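Local structure of glycerol trinitrate reductase (Agrobacterium tumefaciens, 5EPD) at residues A141-R146 / G210-T215; L203-K208 / N256-S261. The protein probably acts as an FMN-dependent oxidoreductase of the old yellow enzyme family, named for reduction of glycerol trinitrate and captured here without its flavin. All coordinates share one frame; numbering follows the deposited sequence.

Contact 1 of 2, residues A141-R146 / G210-T215; sequences APSAIR and GANMRT
The guanidinium of Arg214 meets Pro142 with its edge. Arg214 NH1 donates to Pro142 O at 2.7 Å, in the carbonyl plane and on a lone pair. The bond is bent, with an N-H...O angle of 141°, and the oxygen is tilted slightly from the guanidinium plane. The Arg214 chain bends about its CG-CD bond (82°), which brings NH1 to this carbonyl. NH1 also binds Leu166 O, and NH2 forms a salt bridge with Asp216. The Asn212 amide presents CG to Pro142 CB at 4.1 Å. Asn212 OD1 accepts from Arg214 N at 2.9 Å, which makes an Asx turn. Its ND2 is held by Tyr218 O and Phe206 O. Both ends of the amide are thus fixed.

Ser143 OG accepts from Met213 N at 2.7 Å. Water 1 bridges the two backbones, donating to Ser143 O and Ala211 O. Ala211 O, besides accepting from the water, lies 3.6 Å from Pro142 CG. On the more open side, Ile145 CD1 touches Met213 SD at 3.5 Å, the two side chains crossing at about a right angle.

The contact joins two loops of the TIM barrel fold. One follows strand 140-141 and the other follows helix 202-207. Pro142 and Arg214 both rest on Phe206 of that helix, and Pro142 also touches Gln205.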
loop_
_atom_site.group_PDB
_atom_site.type_symbol
_atom_site.label_atom_id
_atom_site.label_comp_id
_atom_site.label_asym_id
_atom_site.label_seq_id
_atom_site.Cartn_x
_atom_site.Cartn_y
_atom_site.Cartn_z
ATOM N N ALA A 141 -12.766 0.232 -14.287
ATOM C CA ALA A 141 -11.529 0.797 -14.800
ATOM C C ALA A 141 -11.860 2.110 -15.519
ATOM O O ALA A 141 -13.027 2.344 -15.867
ATOM C CB ALA A 141 -10.904 -0.190 -15.768
ATOM N N PRO A 142 -10.845 2.961 -15.767
ATOM C CA PRO A 142 -11.109 4.194 -16.533
ATOM C C PRO A 142 -11.543 3.921 -17.999
ATOM O O PRO A 142 -12.418 4.607 -18.517
ATOM C CB PRO A 142 -9.753 4.929 -16.490
ATOM C CG PRO A 142 -8.731 3.850 -16.295
ATOM C CD PRO A 142 -9.418 2.821 -15.421
ATOM N N SER A 143 -10.927 2.923 -18.639
ATOM C CA SER A 143 -11.245 2.521 -19.998
ATOM C C SER A 143 -11.334 1.007 -20.010
ATOM O O SER A 143 -10.712 0.336 -19.178
ATOM C CB SER A 143 -10.149 2.991 -20.946
ATOM O OG SER A 143 -9.930 4.385 -20.796
ATOM N N ALA A 144 -12.129 0.470 -20.935
ATOM C CA ALA A 144 -12.323 -0.983 -21.078
ATOM C C ALA A 144 -11.130 -1.621 -21.812
ATOM O O ALA A 144 -11.213 -1.947 -22.992
ATOM C CB ALA A 144 -13.638 -1.266 -21.810
ATOM N N ILE A 145 -10.001 -1.740 -21.111
ATOM C CA ILE A 145 -8.798 -2.386 -21.640
ATOM C C ILE A 145 -8.355 -3.347 -20.542
ATOM O O ILE A 145 -8.039 -2.918 -19.432
ATOM C CB ILE A 145 -7.642 -1.392 -21.908
ATOM C CG1 ILE A 145 -8.110 -0.175 -22.717
ATOM C CG2 ILE A 145 -6.490 -2.099 -22.616
ATOM C CD1 ILE A 145 -7.222 1.053 -22.578
ATOM N N ARG A 146 -8.365 -4.643 -20.844
ATOM C CA ARG A 146 -7.926 -5.669 -19.911
ATOM C C ARG A 146 -6.448 -5.483 -19.589
ATOM O O ARG A 146 -5.659 -5.066 -20.445
ATOM C CB ARG A 146 -8.110 -7.051 -20.529
ATOM C CG ARG A 146 -8.263 -8.149 -19.497
ATOM C CD ARG A 146 -8.531 -9.493 -20.150
ATOM N NE ARG A 146 -7.317 -10.297 -20.279
ATOM C CZ ARG A 146 -6.584 -10.445 -21.380
ATOM N NH1 ARG A 146 -6.905 -9.833 -22.515
ATOM N NH2 ARG A 146 -5.497 -11.219 -21.329
ATOM N N GLY A 210 -1.276 4.517 -20.752
ATOM C CA GLY A 210 -1.333 3.137 -21.222
ATOM C C GLY A 210 -2.659 2.477 -20.922
ATOM O O GLY A 210 -3.048 1.551 -21.615
ATOM N N ALA A 211 -3.346 2.955 -19.885
ATOM C CA ALA A 211 -4.631 2.412 -19.490
ATOM C C ALA A 211 -5.765 3.417 -19.459
ATOM O O ALA A 211 -6.925 3.001 -19.348
ATOM C CB ALA A 211 -4.509 1.756 -18.121
ATOM N N ASN A 212 -5.474 4.717 -19.496
ATOM C CA ASN A 212 -6.550 5.706 -19.501
ATOM C C ASN A 212 -6.729 6.295 -20.892
ATOM O O ASN A 212 -5.978 7.190 -21.304
ATOM C CB ASN A 212 -6.309 6.810 -18.470
ATOM C CG ASN A 212 -7.491 7.767 -18.348
ATOM O OD1 ASN A 212 -8.331 7.889 -19.253
ATOM N ND2 ASN A 212 -7.555 8.457 -17.228
ATOM N N MET A 213 -7.727 5.782 -21.608
ATOM C CA MET A 213 -8.065 6.290 -22.938
ATOM C C MET A 213 -9.293 7.235 -22.929
ATOM O O MET A 213 -9.770 7.629 -23.977
ATOM C CB MET A 213 -8.239 5.118 -23.942
ATOM C CG MET A 213 -7.077 4.927 -24.938
ATOM S SD MET A 213 -5.952 3.524 -24.648
ATOM C CE MET A 213 -4.470 4.030 -25.540
ATOM N N ARG A 214 -9.763 7.646 -21.754
ATOM C CA ARG A 214 -10.911 8.543 -21.658
ATOM C C ARG A 214 -10.692 9.918 -22.328
ATOM O O ARG A 214 -9.563 10.430 -22.438
ATOM C CB ARG A 214 -11.258 8.803 -20.199
ATOM C CG ARG A 214 -11.565 7.578 -19.350
ATOM C CD ARG A 214 -11.659 7.987 -17.887
ATOM N NE ARG A 214 -12.977 8.546 -17.585
ATOM C CZ ARG A 214 -14.071 7.820 -17.343
ATOM N NH1 ARG A 214 -14.013 6.493 -17.337
ATOM N NH2 ARG A 214 -15.223 8.421 -17.074
ATOM N N THR A 215 -11.803 10.525 -22.732
ATOM C CA THR A 215 -11.806 11.855 -23.371
ATOM C C THR A 215 -12.611 12.886 -22.586
ATOM O O THR A 215 -12.790 14.014 -23.061
ATOM C CB THR A 215 -12.465 11.772 -24.751
ATOM O OG1 THR A 215 -13.830 11.345 -24.583
ATOM C CG2 THR A 215 -11.700 10.781 -25.653
HETATM O O HOH W 1 -8.307 0.858 -17.884
#

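Contact 2 of 2, residues L203-K208 / N256-S261; sequences LEQFAK and NGISCS
Ile258 packs against Lys208 where the end of helix 202-207 meets a loop of the TIM barrel. That loop runs from strand 245-249 to helix 263-276. The tight part centres on the apolar side chain of Ile258. Ile258 CG2 lies 3.7 Å from Lys208 CB. Ile258 CD1 reaches the helix itself and stands 3.8 Å from Gln205 CA. CG1 of Ile258 lies beside the backbone N (chi1 -48°) and the chain continues extended (chi2 -173°), which carries CD1 to the helix. CD1 also touches Gln205 CG, the two side chains crossing at about a right angle. The Glu204 side chain runs past Ile258 in the opposite direction, with Glu204 OE1 3.8 Å from Ile258 CD1.

Lys208 is the first residue to leave helical geometry. Its side chain is fully extended and lies against the loop. Lys208 CG packs on Cys260 CB at 3.8 Å and on Cys260 SG at 4.0 Å, and Lys208 CB meets Ser259 O. Lys208 is buried, and its amine has several partners, among them Ser253 OG and Ser250 O. Ser253 OG also bonds to Ile258 O, so one hydroxyl serves both segments. Tyr267 of helix 263-276 packs on Glu204 and Lys208.

The outer side is looser. Ser259 is exposed and turns its CB away from the helix, so it adds little beyond its carbonyl.

Within 203-208, Lys208 NZ forms a salt bridge to Glu204 OE2 at 2.7 Å, reaching that oxygen from above the carboxylate plane.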
loop_
_atom_site.group_PDB
_atom_site.type_symbol
_atom_site.label_atom_id
_atom_site.label_comp_id
_atom_site.label_asym_id
_atom_site.label_seq_id
_atom_site.Cartn_x
_atom_site.Cartn_y
_atom_site.Cartn_z
ATOM N N LEU A 203 -6.211 3.872 -9.268
ATOM C CA LEU A 203 -5.852 5.276 -9.351
ATOM C C LEU A 203 -4.705 5.479 -10.339
ATOM O O LEU A 203 -4.644 6.529 -10.980
ATOM C CB LEU A 203 -5.518 5.849 -7.965
ATOM C CG LEU A 203 -6.546 5.591 -6.849
ATOM C CD1 LEU A 203 -6.120 6.193 -5.506
ATOM C CD2 LEU A 203 -7.925 6.093 -7.278
ATOM N N GLU A 204 -3.800 4.492 -10.447
ATOM C CA GLU A 204 -2.700 4.539 -11.411
ATOM C C GLU A 204 -3.233 4.255 -12.829
ATOM O O GLU A 204 -2.701 4.785 -13.836
ATOM C CB GLU A 204 -1.569 3.548 -11.063
ATOM C CG GLU A 204 -0.386 3.633 -12.050
ATOM C CD GLU A 204 0.744 2.627 -11.809
ATOM O OE1 GLU A 204 0.578 1.420 -12.118
ATOM O OE2 GLU A 204 1.829 3.060 -11.363
ATOM N N GLN A 205 -4.279 3.434 -12.927
ATOM C CA GLN A 205 -4.874 3.156 -14.224
ATOM C C GLN A 205 -5.329 4.476 -14.834
ATOM O O GLN A 205 -5.232 4.661 -16.031
ATOM C CB GLN A 205 -6.068 2.213 -14.108
ATOM C CG GLN A 205 -5.713 0.752 -13.963
ATOM C CD GLN A 205 -6.784 -0.007 -13.206
ATOM O OE1 GLN A 205 -7.987 0.139 -13.479
ATOM N NE2 GLN A 205 -6.360 -0.821 -12.248
ATOM N N PHE A 206 -5.844 5.366 -13.984
ATOM C CA PHE A 206 -6.290 6.692 -14.403
ATOM C C PHE A 206 -5.105 7.597 -14.729
ATOM O O PHE A 206 -5.152 8.328 -15.716
ATOM C CB PHE A 206 -7.161 7.359 -13.307
ATOM C CG PHE A 206 -8.640 7.069 -13.425
ATOM C CD1 PHE A 206 -9.183 5.911 -12.887
ATOM C CD2 PHE A 206 -9.494 7.966 -14.076
ATOM C CE1 PHE A 206 -10.543 5.648 -12.982
ATOM C CE2 PHE A 206 -10.856 7.699 -14.181
ATOM C CZ PHE A 206 -11.387 6.545 -13.623
ATOM N N ALA A 207 -4.080 7.558 -13.876
ATOM C CA ALA A 207 -2.896 8.373 -14.017
ATOM C C ALA A 207 -2.047 8.113 -15.284
ATOM O O ALA A 207 -1.487 9.046 -15.873
ATOM C CB ALA A 207 -2.027 8.211 -12.773
ATOM N N LYS A 208 -1.939 6.843 -15.684
ATOM C CA LYS A 208 -1.096 6.440 -16.825
ATOM C C LYS A 208 -1.884 6.228 -18.139
ATOM O O LYS A 208 -2.886 5.520 -18.175
ATOM C CB LYS A 208 -0.275 5.189 -16.439
ATOM C CG LYS A 208 0.765 5.507 -15.372
ATOM C CD LYS A 208 1.617 4.311 -14.970
ATOM C CE LYS A 208 2.725 4.749 -14.019
ATOM N NZ LYS A 208 3.500 3.605 -13.460
ATOM N N ASN A 256 5.733 -5.558 -17.434
ATOM C CA ASN A 256 4.330 -5.952 -17.639
ATOM C C ASN A 256 3.313 -5.033 -16.920
ATOM O O ASN A 256 2.132 -5.399 -16.765
ATOM C CB ASN A 256 4.133 -7.390 -17.159
ATOM C CG ASN A 256 4.086 -7.488 -15.639
ATOM O OD1 ASN A 256 4.632 -6.632 -14.923
ATOM N ND2 ASN A 256 3.416 -8.516 -15.137
ATOM N N GLY A 257 3.766 -3.862 -16.462
ATOM C CA GLY A 257 2.870 -2.862 -15.879
ATOM C C GLY A 257 2.157 -2.016 -16.936
ATOM O O GLY A 257 1.994 -2.434 -18.094
ATOM N N ILE A 258 1.742 -0.816 -16.533
ATOM C CA ILE A 258 0.974 0.065 -17.397
ATOM C C ILE A 258 1.922 0.982 -18.186
ATOM O O ILE A 258 2.722 1.705 -17.602
ATOM C CB ILE A 258 -0.013 0.940 -16.585
ATOM C CG1 ILE A 258 -0.814 0.083 -15.585
ATOM C CG2 ILE A 258 -0.951 1.687 -17.543
ATOM C CD1 ILE A 258 -1.935 0.808 -14.852
ATOM N N SER A 259 1.823 0.985 -19.513
ATOM C CA SER A 259 2.638 1.912 -20.305
ATOM C C SER A 259 2.263 3.342 -19.898
ATOM O O SER A 259 1.116 3.626 -19.503
ATOM C CB SER A 259 2.519 1.670 -21.836
ATOM O OG SER A 259 1.289 2.113 -22.408
ATOM N N CYS A 260 3.281 4.197 -19.928
ATOM C CA CYS A 260 3.187 5.602 -19.545
ATOM C C CYS A 260 4.209 6.380 -20.401
ATOM O O CYS A 260 5.411 6.319 -20.140
ATOM C CB CYS A 260 3.454 5.789 -18.038
ATOM S SG CYS A 260 3.452 7.522 -17.501
ATOM N N SER A 261 3.704 7.068 -21.430
ATOM C CA SER A 261 4.513 7.881 -22.371
ATOM C C SER A 261 5.489 8.876 -21.769
ATOM O O SER A 261 6.542 9.093 -22.344
ATOM C CB SER A 261 3.605 8.703 -23.297
ATOM O OG SER A 261 2.747 7.864 -24.027
#

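From the N terminus, 141-146 comes first, in the loop after strand 140-141. The chain then passes through helix 171-187 and strand 193-196 to helix 202-207. It goes on directly to 210-215, where contact 1 closes its loop. Segment 203-208 already lies inside that loop. Its partner 256-261 comes only after strand 245-249, where contact 2 closes its own loop; the two loops therefore cross. The contact centres are about 9 Å apart. They touch through Ala211 N, which packs on Ile258 CG2, and through Gly210 CA on Ser259 OG. Together they tie helix 202-207 and the loop after it to the loops that follow strands 140-141 and 245-249.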